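Local atomic coordinates of aminopeptidase C (Lactobacillus rhamnosus, PDB entry 4K7C), a protein that probably removes amino acids from the N-terminus of peptides, acting as a papain-like cysteine aminopeptidase. Residues A[67-70]-A[71-74]; A[98-101]-A[102-106]; A[247-250]-A[251-255]. All coordinates share one frame; numbering follows the deposited sequence. Where two conformers were deposited one is given.

Interaction 1: residues A[67-70]-A[71-74]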
loop_
_atom_site.group_PDB
_atom_site.type_symbol
_atom_site.label_atom_id
_atom_site.label_comp_id
_atom_site.label_asym_id
_atom_site.label_seq_id
_atom_site.Cartn_x
_atom_site.Cartn_y
_atom_site.Cartn_z
ATOM N N SER A 67 22.734 -3.155 6.487
ATOM C CA SER A 67 23.979 -3.516 7.078
ATOM C C SER A 67 25.038 -2.510 6.588
ATOM O O SER A 67 24.800 -1.744 5.634
ATOM C CB SER A 67 24.402 -4.947 6.636
ATOM O OG SER A 67 24.822 -4.944 5.300
ATOM N N GLY A 68 26.150 -2.447 7.315
ATOM C CA GLY A 68 27.278 -1.527 6.941
ATOM C C GLY A 68 28.410 -2.256 6.213
ATOM O O GLY A 68 29.599 -2.015 6.501
ATOM N N ARG A 69 28.067 -3.042 5.188
ATOM C CA ARG A 69 28.997 -3.935 4.561
ATOM C C ARG A 69 29.484 -3.346 3.229
ATOM O O ARG A 69 30.002 -4.080 2.410
ATOM C CB ARG A 69 28.377 -5.333 4.308
ATOM C CG ARG A 69 28.089 -6.074 5.545
ATOM C CD ARG A 69 27.451 -7.434 5.305
ATOM N NE ARG A 69 26.152 -7.300 4.629
ATOM C CZ ARG A 69 25.493 -8.272 4.055
ATOM N NH1 ARG A 69 25.987 -9.516 3.939
ATOM N NH2 ARG A 69 24.317 -7.999 3.508
ATOM N N CYS A 70 29.382 -2.017 3.051
ATOM C CA CYS A 70 29.697 -1.431 1.730
ATOM C C CYS A 70 31.092 -1.865 1.246
ATOM O O CYS A 70 31.212 -2.367 0.148
ATOM C CB CYS A 70 29.576 0.080 1.790
ATOM S SG CYS A 70 30.794 0.701 2.912
ATOM N N TRP A 71 32.085 -1.818 2.140
ATOM C CA TRP A 71 33.492 -2.139 1.807
ATOM C C TRP A 71 33.638 -3.540 1.208
ATOM O O TRP A 71 34.340 -3.719 0.249
ATOM C CB TRP A 71 34.373 -1.987 3.026
ATOM C CG TRP A 71 34.061 -2.916 4.206
ATOM C CD1 TRP A 71 32.898 -2.990 4.950
ATOM C CD2 TRP A 71 34.958 -3.866 4.791
ATOM N NE1 TRP A 71 33.014 -3.935 5.916
ATOM C CE2 TRP A 71 34.285 -4.453 5.881
ATOM C CE3 TRP A 71 36.252 -4.266 4.504
ATOM C CZ2 TRP A 71 34.884 -5.407 6.689
ATOM C CZ3 TRP A 71 36.860 -5.208 5.337
ATOM C CH2 TRP A 71 36.190 -5.752 6.392
HETATM N N MSE A 72 32.882 -4.490 1.758
HETATM C CA MSE A 72 32.854 -5.875 1.268
HETATM C C MSE A 72 32.146 -6.021 -0.062
HETATM O O MSE A 72 32.622 -6.646 -0.975
HETATM C CB MSE A 72 32.136 -6.816 2.239
HETATM C CG MSE A 72 32.586 -6.784 3.630
HETATM SE SE MSE A 72 31.448 -8.064 4.602
HETATM C CE MSE A 72 32.475 -7.574 6.159
ATOM N N PHE A 73 30.975 -5.403 -0.167
ATOM C CA PHE A 73 30.205 -5.396 -1.404
ATOM C C PHE A 73 31.031 -4.803 -2.520
ATOM O O PHE A 73 31.098 -5.384 -3.630
ATOM C CB PHE A 73 28.839 -4.657 -1.250
ATOM C CG PHE A 73 27.764 -5.544 -0.672
ATOM C CD1 PHE A 73 26.737 -6.025 -1.479
ATOM C CD2 PHE A 73 27.791 -5.903 0.620
ATOM C CE1 PHE A 73 25.770 -6.853 -0.981
ATOM C CE2 PHE A 73 26.825 -6.743 1.164
ATOM C CZ PHE A 73 25.834 -7.258 0.338
ATOM N N ALA A 74 31.694 -3.680 -2.223
ATOM C CA ALA A 74 32.498 -3.015 -3.239
ATOM C C ALA A 74 33.719 -3.849 -3.661
ATOM O O ALA A 74 33.998 -4.031 -4.847
ATOM C CB ALA A 74 32.919 -1.655 -2.781
#
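The carbonyl oxygen of Arg69 receives two backbone N-H groups where helix 70-87 begins. Phe73 N lies 3.1 Å from Arg69 O and gives an almost straight bond (N-H...O 173°), whereas Met72 N, 3.0 Å from the same Arg69 O, is badly angled and adds only a weak one. The edge of the Phe73 ring comes up beside them, with Phe73 CD2 3.4 Å from Arg69 O, which lies near the ring plane. Arg69 is the N-cap residue, and the next helical bond runs from Ala74 N to Cys70 O, 2.8 Å apart.

The Arg69 side chain is bent at chi3 (-62°), which folds the guanidinium back beside Phe73. Phe73 CE2 stands over the centre of one guanidinium face, 3.5 Å from Arg69 CZ. The two planes are 74° apart, so a ring edge meets a cationic face and no flat stack forms. In the guanidinium plane, Arg69 NE donates to Ser67 OG at 2.8 Å; NH2 reaches Gln64 O and makes a salt bridge with Glu162. The methylenes add an apolar contact: Arg69 CG packs 4.0 Å from SE of Met72, a selenomethionine introduced for the structure determination.

Trp71 turns an edge toward Gly68 O, but its NE1 bonds Asp138 O. Cys70 followed by Trp71 at a helix start matches the papain-family signature, in which this cysteine is the nucleophile; Cys70 is therefore probably the catalytic thiol, and Gln64, which touches it, would correspond to the oxyanion-hole glutamine. Arginine suits its place because one residue divides its work: its N-H groups serve oxygen acceptors while its face and methylenes take apolar neighbours, which probably helps to hold the loop in place just ahead of the cysteine.

Interaction 2: residues A[98-101]-A[102-106]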
loop_
_atom_site.group_PDB
_atom_site.type_symbol
_atom_site.label_atom_id
_atom_site.label_comp_id
_atom_site.label_asym_id
_atom_site.label_seq_id
_atom_site.Cartn_x
_atom_site.Cartn_y
_atom_site.Cartn_z
ATOM N N TYR A 98 29.639 -14.559 3.578
ATOM C CA TYR A 98 30.885 -15.309 3.819
ATOM C C TYR A 98 31.940 -14.398 4.433
ATOM O O TYR A 98 32.474 -14.722 5.492
ATOM C CB TYR A 98 31.369 -16.051 2.542
ATOM C CG TYR A 98 32.517 -17.011 2.801
ATOM C CD1 TYR A 98 32.327 -18.287 3.344
ATOM C CD2 TYR A 98 33.803 -16.604 2.546
ATOM C CE1 TYR A 98 33.412 -19.143 3.573
ATOM C CE2 TYR A 98 34.895 -17.437 2.839
ATOM C CZ TYR A 98 34.670 -18.702 3.287
ATOM O OH TYR A 98 35.785 -19.569 3.519
ATOM N N THR A 99 32.180 -13.233 3.803
ATOM C CA THR A 99 33.164 -12.292 4.316
ATOM C C THR A 99 32.688 -11.690 5.595
ATOM O O THR A 99 33.482 -11.429 6.496
ATOM C CB THR A 99 33.494 -11.168 3.298
ATOM O OG1 THR A 99 32.262 -10.728 2.660
ATOM C CG2 THR A 99 34.420 -11.659 2.246
ATOM N N PHE A 100 31.353 -11.593 5.778
ATOM C CA PHE A 100 30.793 -10.949 6.971
ATOM C C PHE A 100 31.033 -11.851 8.179
ATOM O O PHE A 100 31.401 -11.415 9.319
ATOM C CB PHE A 100 29.296 -10.733 6.792
ATOM C CG PHE A 100 28.654 -9.741 7.766
ATOM C CD1 PHE A 100 29.219 -8.513 8.070
ATOM C CD2 PHE A 100 27.384 -10.012 8.291
ATOM C CE1 PHE A 100 28.580 -7.615 8.865
ATOM C CE2 PHE A 100 26.707 -9.102 9.107
ATOM C CZ PHE A 100 27.306 -7.890 9.385
ATOM N N PHE A 101 30.812 -13.128 7.976
ATOM C CA PHE A 101 31.065 -14.088 9.054
ATOM C C PHE A 101 32.518 -13.995 9.626
ATOM O O PHE A 101 32.705 -13.825 10.804
ATOM C CB PHE A 101 30.693 -15.536 8.572
ATOM C CG PHE A 101 30.860 -16.606 9.675
ATOM C CD1 PHE A 101 29.794 -17.162 10.349
ATOM C CD2 PHE A 101 32.135 -17.003 10.040
ATOM C CE1 PHE A 101 30.007 -18.132 11.328
ATOM C CE2 PHE A 101 32.344 -17.932 11.033
ATOM C CZ PHE A 101 31.292 -18.454 11.717
ATOM N N TRP A 102 33.513 -14.152 8.737
ATOM C CA TRP A 102 34.918 -14.209 9.088
ATOM C C TRP A 102 35.408 -12.859 9.589
ATOM O O TRP A 102 36.157 -12.792 10.560
ATOM C CB TRP A 102 35.712 -14.688 7.918
ATOM C CG TRP A 102 35.431 -16.125 7.603
ATOM C CD1 TRP A 102 34.988 -16.651 6.423
ATOM C CD2 TRP A 102 35.591 -17.233 8.495
ATOM N NE1 TRP A 102 34.876 -18.020 6.533
ATOM C CE2 TRP A 102 35.237 -18.395 7.789
ATOM C CE3 TRP A 102 36.005 -17.356 9.808
ATOM C CZ2 TRP A 102 35.296 -19.716 8.376
ATOM C CZ3 TRP A 102 36.033 -18.635 10.410
ATOM C CH2 TRP A 102 35.669 -19.790 9.705
ATOM N N ASP A 103 34.854 -11.783 9.044
ATOM C CA ASP A 103 35.166 -10.469 9.527
ATOM C C ASP A 103 34.769 -10.290 11.010
ATOM O O ASP A 103 35.570 -9.884 11.919
ATOM C CB ASP A 103 34.522 -9.384 8.660
ATOM C CG ASP A 103 34.918 -7.999 9.101
ATOM O OD1 ASP A 103 36.145 -7.729 9.127
ATOM O OD2 ASP A 103 33.973 -7.154 9.420
ATOM N N LYS A 104 33.526 -10.543 11.344
ATOM C CA LYS A 104 33.060 -10.510 12.718
ATOM C C LYS A 104 33.788 -11.404 13.678
ATOM O O LYS A 104 34.056 -11.060 14.795
ATOM C CB LYS A 104 31.569 -10.849 12.765
ATOM C CG LYS A 104 30.628 -9.842 12.154
ATOM C CD LYS A 104 29.717 -9.246 13.177
ATOM C CE LYS A 104 28.858 -8.047 12.703
ATOM N NZ LYS A 104 29.599 -6.840 12.276
ATOM N N PHE A 105 34.066 -12.631 13.247
ATOM C CA PHE A 105 34.750 -13.537 14.118
ATOM C C PHE A 105 36.207 -13.076 14.365
ATOM O O PHE A 105 36.655 -13.041 15.517
ATOM C CB PHE A 105 34.678 -14.949 13.562
ATOM C CG PHE A 105 35.129 -15.981 14.557
ATOM C CD1 PHE A 105 34.549 -16.026 15.827
ATOM C CD2 PHE A 105 36.089 -16.899 14.221
ATOM C CE1 PHE A 105 34.971 -16.904 16.783
ATOM C CE2 PHE A 105 36.481 -17.827 15.210
ATOM C CZ PHE A 105 35.887 -17.849 16.456
ATOM N N GLU A 106 36.900 -12.684 13.311
ATOM C CA GLU A 106 38.313 -12.193 13.408
ATOM C C GLU A 106 38.316 -10.918 14.202
ATOM O O GLU A 106 39.108 -10.771 15.102
ATOM C CB GLU A 106 38.923 -11.982 12.036
ATOM C CG GLU A 106 39.241 -13.304 11.338
ATOM C CD GLU A 106 40.537 -14.017 11.854
ATOM O OE1 GLU A 106 41.340 -13.462 12.663
ATOM O OE2 GLU A 106 40.718 -15.202 11.421
#
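The Trp102 indole receives the edge of Phe101 on one face and offers its pyrrole edge to the face of Tyr98. Phe101 CD2 stands about over the middle of the indole, 3.8 Å from Trp102 CD2, and the planes of these two rings are 76° apart. Toward Tyr98 the roles are reversed: Trp102 NE1 comes down off-centre onto the phenol, 3.3 Å from Tyr98 CZ, with planes at 75°. Both pairs are T-shaped, and together they make an aromatic cluster along one side of helix 96-117. Tyr98 reaches the indole one turn on because its CG is anti to the backbone N (chi1 -171°), and its hydroxyl is held by Tyr152 O. With Trp102 replaced by an alanine, Tyr98 and Phe101 lose the ring they share, and the gap would probably leave Phe101 freer to turn and Tyr152 without its stack.

Farther round the helix, Phe100 and Lys104 run side by side. Lys104 NZ passes 3.6 Å from Phe100 CE1 but forms a salt bridge with Asp138 and a hydrogen bond to Gln136, so the long methylenes let a buried lysine pack against a ring and still find polar mates. Trp102 also stacks on Tyr152 of helix 142-152; Thr99 and Asp103 touch Met72 of helix 70-87; Phe101, Lys104 and Phe105 meet Leu215 of helix 197-219; and Phe105 meets Phe13 of a second subunit.

Interaction 3: residues A[247-250]-A[251-255]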
loop_
_atom_site.group_PDB
_atom_site.type_symbol
_atom_site.label_atom_id
_atom_site.label_comp_id
_atom_site.label_asym_id
_atom_site.label_seq_id
_atom_site.Cartn_x
_atom_site.Cartn_y
_atom_site.Cartn_z
ATOM N N THR A 247 40.301 -22.788 -3.146
ATOM C CA THR A 247 40.463 -23.144 -4.544
ATOM C C THR A 247 39.521 -22.383 -5.520
ATOM O O THR A 247 39.873 -22.065 -6.621
ATOM C CB THR A 247 40.415 -24.678 -4.789
ATOM O OG1 THR A 247 39.164 -25.187 -4.378
ATOM C CG2 THR A 247 41.512 -25.323 -4.013
ATOM N N PHE A 248 38.309 -22.105 -5.067
ATOM C CA PHE A 248 37.377 -21.258 -5.832
ATOM C C PHE A 248 38.017 -19.888 -6.060
ATOM O O PHE A 248 38.088 -19.405 -7.189
ATOM C CB PHE A 248 36.044 -21.145 -5.078
ATOM C CG PHE A 248 35.068 -20.294 -5.795
ATOM C CD1 PHE A 248 34.321 -20.815 -6.843
ATOM C CD2 PHE A 248 35.028 -18.908 -5.558
ATOM C CE1 PHE A 248 33.479 -19.985 -7.588
ATOM C CE2 PHE A 248 34.189 -18.111 -6.327
ATOM C CZ PHE A 248 33.421 -18.652 -7.338
ATOM N N PHE A 249 38.512 -19.254 -5.012
ATOM C CA PHE A 249 39.181 -17.990 -5.210
ATOM C C PHE A 249 40.316 -18.087 -6.229
ATOM O O PHE A 249 40.415 -17.264 -7.162
ATOM C CB PHE A 249 39.683 -17.366 -3.926
ATOM C CG PHE A 249 40.357 -16.013 -4.149
ATOM C CD1 PHE A 249 39.608 -14.860 -4.287
ATOM C CD2 PHE A 249 41.759 -15.928 -4.288
ATOM C CE1 PHE A 249 40.228 -13.663 -4.588
ATOM C CE2 PHE A 249 42.388 -14.707 -4.505
ATOM C CZ PHE A 249 41.636 -13.595 -4.691
ATOM N N LYS A 250 41.213 -19.050 -6.020
ATOM C CA LYS A 250 42.382 -19.204 -6.896
ATOM C C LYS A 250 41.975 -19.422 -8.357
ATOM O O LYS A 250 42.564 -18.859 -9.238
ATOM C CB LYS A 250 43.313 -20.317 -6.350
ATOM C CG LYS A 250 43.941 -19.984 -4.983
ATOM C CD LYS A 250 44.883 -21.096 -4.450
ATOM C CE LYS A 250 46.069 -20.499 -3.694
ATOM N NZ LYS A 250 45.664 -20.415 -2.287
ATOM N N LYS A 251 40.926 -20.201 -8.619
ATOM C CA LYS A 251 40.522 -20.537 -9.989
ATOM C C LYS A 251 39.678 -19.489 -10.697
ATOM O O LYS A 251 39.968 -19.159 -11.858
ATOM C CB LYS A 251 39.825 -21.890 -10.018
ATOM C CG LYS A 251 39.297 -22.320 -11.373
ATOM C CD LYS A 251 38.871 -23.771 -11.396
ATOM C CE LYS A 251 38.158 -24.139 -12.700
ATOM N NZ LYS A 251 37.688 -25.551 -12.607
ATOM N N TYR A 252 38.724 -18.913 -9.976
ATOM C CA TYR A 252 37.746 -18.013 -10.587
ATOM C C TYR A 252 38.136 -16.548 -10.510
ATOM O O TYR A 252 37.765 -15.783 -11.399
ATOM C CB TYR A 252 36.293 -18.333 -10.058
ATOM C CG TYR A 252 35.786 -19.598 -10.534
ATOM C CD1 TYR A 252 35.088 -19.677 -11.771
ATOM C CD2 TYR A 252 35.993 -20.790 -9.809
ATOM C CE1 TYR A 252 34.634 -20.917 -12.237
ATOM C CE2 TYR A 252 35.532 -22.041 -10.275
ATOM C CZ TYR A 252 34.872 -22.089 -11.502
ATOM O OH TYR A 252 34.410 -23.310 -12.024
ATOM N N VAL A 253 38.954 -16.185 -9.517
ATOM C CA VAL A 253 39.437 -14.824 -9.415
ATOM C C VAL A 253 40.917 -14.770 -9.766
ATOM O O VAL A 253 41.314 -14.054 -10.692
ATOM C CB VAL A 253 39.152 -14.220 -8.003
ATOM C CG1 VAL A 253 39.539 -12.732 -7.967
ATOM C CG2 VAL A 253 37.657 -14.251 -7.706
ATOM N N GLY A 254 41.762 -15.458 -9.010
ATOM C CA GLY A 254 43.137 -15.640 -9.459
ATOM C C GLY A 254 44.085 -14.470 -9.222
ATOM O O GLY A 254 45.213 -14.478 -9.746
ATOM N N TRP A 255 43.690 -13.497 -8.375
ATOM C CA TRP A 255 44.533 -12.363 -8.053
ATOM C C TRP A 255 45.598 -12.694 -7.022
ATOM O O TRP A 255 45.445 -13.615 -6.258
ATOM C CB TRP A 255 43.669 -11.226 -7.495
ATOM C CG TRP A 255 42.650 -10.732 -8.378
ATOM C CD1 TRP A 255 42.396 -11.109 -9.629
ATOM C CD2 TRP A 255 41.684 -9.699 -8.065
ATOM N NE1 TRP A 255 41.349 -10.387 -10.152
ATOM C CE2 TRP A 255 40.890 -9.523 -9.191
ATOM C CE3 TRP A 255 41.449 -8.926 -6.943
ATOM C CZ2 TRP A 255 39.822 -8.586 -9.236
ATOM C CZ3 TRP A 255 40.390 -7.985 -6.982
ATOM C CH2 TRP A 255 39.619 -7.828 -8.141
#
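Tyr252 packs back on Phe248, one helical turn earlier, with its CB and one side of its ring. Its CB lies over a face of the Phe248 ring, 4.2 Å from the centroid and 20° off the normal, a CH-pi contact. Tyr252 CG follows, 3.8 Å from Phe248 CE1, and Tyr252 CD2 comes in to 3.4 Å from Phe248 CD1. Beyond it, Tyr252 CE2 is still 3.8 Å from Phe248 CD1, while OH at the tip bonds Asp240, which also takes the charge of Lys251. The ring planes are only 21° apart but are slid so far that they scarcely overlap. Phe248 CG is anti to its N (chi1 180°) whereas Tyr252 CG lies beside its own N, and with these different first torsions the side chains cross at about a right angle, bringing the root of the tyrosine against the Phe248 ring. Tyrosine suits the second place, since its flat body is buried and its hydroxyl can reach the carboxylate on strand 237-243.

Residues 251-253 make a wider, pi-type turn. Phe249 O accepts from both Val253 N, the usual helical bond, and Gly254 N, 2.9 Å from Phe249 O and five residues on. Gly254 then leaves helical geometry with positive phi, a conformation that favours glycine.

The Phe249 ring packs on Val253. Val253 CB makes an off-centre CH-pi contact with it, and Val253 CG1 is 3.6 Å from Phe249 CE1; the branched valine thus presents both its CB and a methyl to the aromatic. At the ring's edge, Phe249 CE2 comes 3.7 Å from Trp255 O, near the ring plane. Phe249 also packs on Met79 and Val253 on Ile83, both of helix 70-87, and Trp255 reaches Thr78 of that same helix.

In the fold
Interactions 1 and 2 lie side by side, their centres 12 Å apart, where the start of helix 70-87 meets helix 96-117. Met72 SE is 3.4 Å from Thr99 OG1, and the Arg69 guanidinium that faces Phe73 also makes a cation-pi contact with Phe100. Asp138 bonds to both, taking Gly68 N and Trp71 NE1 from interaction 1 and Lys104 NZ from interaction 2. Interaction 3 stands apart, its centre about 21 Å from that of interaction 1 and 19 Å from that of interaction 2, yet it packs on the later turns of helix 70-87. That helix thus runs from the probable catalytic Cys70, beside His364, to the 247-255 turn.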